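Local coordinates for acetone carboxylase alpha subunit (Xanthobacter autotrophicus Py2, PDB 5M45), which forms the alpha subunit of a metal-containing carboxylase and belongs to the hydantoinase B/oxoprolinase family, at residues 141-146 against 192-197; 397-402 against 436-441. One frame throughout, in Å; residues are numbered along the deposited sequence.

Contact 1. Residues 141-146 against 192-197; sequences NNDSLI and VQRFGD
Arg194 reaches Asp143 with N, CA, CB and CG nearly in one plane, CG trans to N (chi1 -174°), and a chain that stays extended from CG to NE. Asp143 adopts much the same first torsion, and its carboxylate plane is turned 46° from that of the guanidinium. The two side chains cross at about a right angle. Arg194 NH2 donates to Asp143 OD1 over 3.0 Å, as part of a salt bridge. The donor comes from above the carboxylate plane, and OD1 is tilted slightly from the guanidinium plane. The backbone N of Leu145 donates to the same OD1 at 3.0 Å from the opposite face, which makes an Asx turn. Leu145 also lays CD1 over one face of the guanidinium, 3.4 Å from Arg194 NH1 and offset toward the rim. A water accepts from Ser144 N at 3.1 Å and, weakly, from Arg194 NH1. Asp143 OD2 has its own partners, a hydrogen bond from Thr202 OG1 and a salt bridge to Arg222 of the second subunit. Arg194 opens a type II beta turn that ends at Asp197. The contact joins the loop after strand 138-141 to the loop before strand 204-208, at the interface with the second subunit. Two arginines from different chains share one buried carboxylate, which probably keeps Asp143 ionised.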
# COMPACT_ATOMS: atom_id res chain seq x y z
N ASN A 141 5.30 -2.79 -12.84
CA ASN A 141 4.37 -3.82 -12.33
C ASN A 141 5.04 -4.76 -11.34
O ASN A 141 6.23 -5.08 -11.49
CB ASN A 141 3.84 -4.65 -13.53
CG ASN A 141 2.96 -5.80 -13.11
OD1 ASN A 141 1.80 -5.60 -12.73
ND2 ASN A 141 3.50 -7.00 -13.13
N ASN A 142 4.29 -5.17 -10.31
CA ASN A 142 4.71 -6.28 -9.43
C ASN A 142 3.57 -7.14 -8.89
O ASN A 142 3.79 -7.92 -7.94
CB ASN A 142 5.59 -5.76 -8.28
CG ASN A 142 4.79 -5.02 -7.23
OD1 ASN A 142 3.62 -4.73 -7.45
ND2 ASN A 142 5.40 -4.73 -6.07
N ASP A 143 2.37 -7.04 -9.46
CA ASP A 143 1.15 -7.57 -8.84
C ASP A 143 1.09 -9.11 -8.92
O ASP A 143 0.96 -9.69 -10.01
CB ASP A 143 -0.06 -6.93 -9.57
CG ASP A 143 -1.40 -7.27 -8.96
OD1 ASP A 143 -1.47 -7.99 -7.90
OD2 ASP A 143 -2.40 -6.79 -9.54
N SER A 144 1.19 -9.78 -7.76
CA SER A 144 1.10 -11.23 -7.73
C SER A 144 -0.28 -11.80 -8.10
O SER A 144 -0.36 -12.98 -8.49
CB SER A 144 1.56 -11.80 -6.38
OG SER A 144 2.93 -11.54 -6.18
N LEU A 145 -1.36 -11.00 -8.03
CA LEU A 145 -2.69 -11.48 -8.49
C LEU A 145 -2.77 -11.75 -10.00
O LEU A 145 -3.67 -12.46 -10.43
CB LEU A 145 -3.83 -10.55 -8.03
CG LEU A 145 -4.20 -10.66 -6.56
CD1 LEU A 145 -5.21 -9.60 -6.13
CD2 LEU A 145 -4.70 -12.04 -6.22
N ILE A 146 -1.88 -11.16 -10.78
CA ILE A 146 -1.80 -11.42 -12.22
C ILE A 146 -0.56 -12.24 -12.61
O ILE A 146 -0.27 -12.38 -13.81
CB ILE A 146 -1.91 -10.11 -13.05
CG1 ILE A 146 -0.67 -9.24 -12.91
CG2 ILE A 146 -3.15 -9.31 -12.64
CD1 ILE A 146 -0.70 -8.02 -13.79
N VAL A 192 -0.74 -11.29 7.30
CA VAL A 192 -1.38 -12.55 6.90
C VAL A 192 -2.28 -12.50 5.66
O VAL A 192 -2.89 -13.52 5.30
CB VAL A 192 -2.14 -13.21 8.06
CG1 VAL A 192 -1.17 -13.54 9.17
CG2 VAL A 192 -3.30 -12.33 8.58
N GLN A 193 -2.32 -11.31 5.03
CA GLN A 193 -3.17 -10.99 3.89
C GLN A 193 -2.45 -9.94 3.01
O GLN A 193 -1.47 -9.35 3.43
CB GLN A 193 -4.46 -10.28 4.35
CG GLN A 193 -5.38 -11.08 5.18
CD GLN A 193 -6.66 -10.32 5.48
OE1 GLN A 193 -7.57 -10.30 4.67
NE2 GLN A 193 -6.71 -9.67 6.64
N ARG A 194 -3.02 -9.67 1.83
CA ARG A 194 -2.56 -8.62 0.90
C ARG A 194 -2.39 -7.27 1.57
O ARG A 194 -1.52 -6.50 1.23
CB ARG A 194 -3.59 -8.49 -0.25
CG ARG A 194 -3.24 -7.55 -1.41
CD ARG A 194 -4.35 -7.53 -2.45
NE ARG A 194 -3.97 -6.83 -3.68
CZ ARG A 194 -3.06 -7.24 -4.57
NH1 ARG A 194 -2.46 -8.44 -4.46
NH2 ARG A 194 -2.74 -6.46 -5.62
N PHE A 195 -3.29 -7.01 2.51
CA PHE A 195 -3.31 -5.76 3.30
C PHE A 195 -2.13 -5.79 4.32
O PHE A 195 -2.19 -6.49 5.35
CB PHE A 195 -4.69 -5.59 3.94
CG PHE A 195 -5.83 -5.91 3.00
CD1 PHE A 195 -5.95 -5.23 1.77
CD2 PHE A 195 -6.76 -6.88 3.31
CE1 PHE A 195 -6.97 -5.55 0.89
CE2 PHE A 195 -7.81 -7.17 2.40
CZ PHE A 195 -7.88 -6.53 1.19
N GLY A 196 -1.04 -5.08 3.98
CA GLY A 196 0.24 -5.19 4.73
C GLY A 196 1.34 -6.04 4.07
O GLY A 196 2.41 -6.20 4.65
N ASP A 197 1.08 -6.57 2.86
CA ASP A 197 2.02 -7.47 2.16
C ASP A 197 3.01 -6.67 1.27
O ASP A 197 3.84 -7.27 0.59
CB ASP A 197 1.23 -8.49 1.32
CG ASP A 197 2.09 -9.66 0.81
OD1 ASP A 197 2.93 -10.25 1.59
OD2 ASP A 197 1.88 -10.06 -0.37
O HOH W 1 0.51 -8.31 -5.11

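Contact 2. Residues 397-402 against 436-441. With ACT (acetate ion), chain N.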
# COMPACT_ATOMS: atom_id res chain seq x y z
N PHE A 397 1.73 -12.98 -0.42
CA PHE A 397 2.75 -13.58 -1.29
C PHE A 397 4.23 -13.29 -0.93
O PHE A 397 5.11 -13.80 -1.63
CB PHE A 397 2.58 -13.04 -2.73
CG PHE A 397 1.23 -13.25 -3.36
CD1 PHE A 397 0.97 -14.38 -4.11
CD2 PHE A 397 0.24 -12.26 -3.28
CE1 PHE A 397 -0.27 -14.53 -4.76
CE2 PHE A 397 -0.97 -12.39 -3.95
CZ PHE A 397 -1.24 -13.53 -4.69
N SER A 398 4.53 -12.48 0.08
CA SER A 398 5.93 -11.99 0.25
C SER A 398 7.00 -13.08 0.22
O SER A 398 8.12 -12.82 -0.21
CB SER A 398 6.13 -11.16 1.54
OG SER A 398 5.59 -9.84 1.40
N TYR A 399 6.69 -14.27 0.75
CA TYR A 399 7.62 -15.40 0.72
C TYR A 399 7.02 -16.66 0.05
O TYR A 399 7.07 -17.78 0.58
CB TYR A 399 8.25 -15.69 2.10
CG TYR A 399 9.39 -16.69 1.97
CD1 TYR A 399 10.34 -16.58 0.99
CD2 TYR A 399 9.47 -17.78 2.83
CE1 TYR A 399 11.37 -17.52 0.85
CE2 TYR A 399 10.49 -18.74 2.71
CZ TYR A 399 11.41 -18.62 1.71
OH TYR A 399 12.41 -19.57 1.54
N SER A 400 6.46 -16.40 -1.13
CA SER A 400 5.93 -17.41 -2.06
C SER A 400 6.84 -18.65 -2.17
O SER A 400 6.38 -19.80 -2.25
CB SER A 400 5.83 -16.78 -3.46
OG SER A 400 4.74 -17.38 -4.06
N TRP A 401 8.13 -18.37 -2.24
CA TRP A 401 9.15 -19.42 -2.39
C TRP A 401 9.05 -20.55 -1.38
O TRP A 401 9.41 -21.66 -1.72
CB TRP A 401 10.58 -18.84 -2.27
CG TRP A 401 10.94 -17.75 -3.25
CD1 TRP A 401 11.27 -16.46 -2.94
CD2 TRP A 401 11.10 -17.88 -4.67
NE1 TRP A 401 11.65 -15.78 -4.08
CE2 TRP A 401 11.53 -16.61 -5.16
CE3 TRP A 401 10.91 -18.93 -5.58
CZ2 TRP A 401 11.75 -16.38 -6.51
CZ3 TRP A 401 11.16 -18.69 -6.93
CH2 TRP A 401 11.58 -17.43 -7.38
N HIS A 402 8.65 -20.28 -0.15
CA HIS A 402 8.60 -21.34 0.92
C HIS A 402 7.87 -22.60 0.43
O HIS A 402 8.36 -23.74 0.57
CB HIS A 402 7.90 -20.78 2.14
CG HIS A 402 7.98 -21.64 3.37
ND1 HIS A 402 9.16 -22.12 3.88
CD2 HIS A 402 7.00 -22.07 4.21
CE1 HIS A 402 8.92 -22.82 4.98
NE2 HIS A 402 7.61 -22.80 5.20
N SER A 436 16.82 -21.33 1.99
CA SER A 436 16.63 -20.60 3.29
C SER A 436 17.84 -20.95 4.18
O SER A 436 18.62 -21.82 3.79
CB SER A 436 15.30 -21.01 3.94
OG SER A 436 15.31 -22.38 4.39
N ASN A 437 18.07 -20.33 5.35
CA ASN A 437 17.34 -19.21 5.99
C ASN A 437 17.52 -17.87 5.28
O ASN A 437 18.57 -17.63 4.70
CB ASN A 437 17.88 -19.04 7.41
CG ASN A 437 17.18 -17.92 8.20
OD1 ASN A 437 15.99 -18.02 8.54
ND2 ASN A 437 17.94 -16.88 8.53
N TRP A 438 16.52 -16.99 5.40
CA TRP A 438 16.59 -15.58 5.00
C TRP A 438 16.75 -14.65 6.22
O TRP A 438 15.78 -14.42 7.00
CB TRP A 438 15.33 -15.20 4.20
CG TRP A 438 15.16 -15.95 2.92
CD1 TRP A 438 14.42 -17.11 2.74
CD2 TRP A 438 15.74 -15.64 1.64
NE1 TRP A 438 14.50 -17.53 1.44
CE2 TRP A 438 15.32 -16.67 0.74
CE3 TRP A 438 16.59 -14.65 1.17
CZ2 TRP A 438 15.69 -16.70 -0.61
CZ3 TRP A 438 16.98 -14.66 -0.21
CH2 TRP A 438 16.50 -15.68 -1.08
N LEU A 439 17.98 -14.17 6.42
CA LEU A 439 18.29 -13.23 7.49
C LEU A 439 17.63 -11.88 7.16
O LEU A 439 17.89 -11.31 6.10
CB LEU A 439 19.81 -13.06 7.68
CG LEU A 439 20.35 -12.06 8.73
CD1 LEU A 439 21.71 -12.46 9.25
CD2 LEU A 439 20.40 -10.60 8.23
N GLN A 440 16.77 -11.40 8.04
CA GLN A 440 15.97 -10.17 7.80
C GLN A 440 15.85 -9.33 9.06
O GLN A 440 16.05 -9.82 10.17
CB GLN A 440 14.57 -10.55 7.33
CG GLN A 440 14.55 -11.24 5.96
CD GLN A 440 13.18 -11.75 5.60
OE1 GLN A 440 12.35 -11.02 5.07
NE2 GLN A 440 12.92 -13.02 5.92
N GLY A 441 15.51 -8.07 8.88
CA GLY A 441 15.35 -7.10 9.96
C GLY A 441 15.36 -5.66 9.51
O GLY A 441 15.57 -5.37 8.34
C ACT N . 14.08 -13.85 -5.38
O ACT N . 13.19 -13.61 -4.53
OXT ACT N . 14.22 -13.11 -6.38
CH3 ACT N . 14.99 -15.03 -5.18
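The start of helix 401-422 faces the loop that leads into strand 440-442 of an antiparallel sheet, close to the manganese site. Tyr399, just ahead of the helix, and Trp438, just ahead of the strand, carry this buried contact. The side chain of Trp438 lies about 7 Å from the manganese ion, and Ser398 O accepts a hydrogen bond from His150, one of the metal's ligands. Tyr399 swings its ring out opposite its own N (chi1 -170°), across to the indole. Its OH lies in the plane of that indole, at the edge, 2.9 Å from Trp438 NE1. The indole N-H donates to it in a weak, bent bond of 138°, one of the bonds made by this N-H. The rings also touch through carbon, with Tyr399 CZ 3.5 Å from Trp438 CD1. The ring planes are inclined at 71°, and the centroid of the phenol ring is 4.7 Å from that of the five-membered ring. Ser436 adds a looser touch, its CB 4.0 Å from Tyr399 OH. The hydroxyl of Ser436 is hydrogen-bonded to Asn434 OD1. On its own side Tyr399 is backed by the helix start: the backbone N of His402 stands over the centre of one ring face and donates to Tyr399 O. A bound acetate, probably from the crystallisation liquor, is held by Trp401; its methyl group is only loosely near Trp438, about 4.4 Å from CH2. The acetate O, near the Trp401 indole plane at its edge, accepts from Trp401 NE1 at 2.7 Å.

How the contacts relate
Contact 1 comes first along the chain and closes before contact 2 opens. Their centres are about 15 Å apart, and all four segments fall within the hydantoinase B/oxoprolinase range. Contact 1 joins loops beside the seven-stranded antiparallel sheet. Contact 2 brings the residues leading into helix 401-422 against the loop that leads into strand 440-442, an inner strand of a four-stranded antiparallel sheet. The two meet directly through segment 397-402. Asp197 probably accepts hydrogen bonds from Ser398 OG and Phe397 N, while the Phe397 ring packs on Ser144 and Leu145. The touching side chains of both contacts are buried, and segment 397-402 packs against both loops of contact 1; Trp438 lies near the manganese ion.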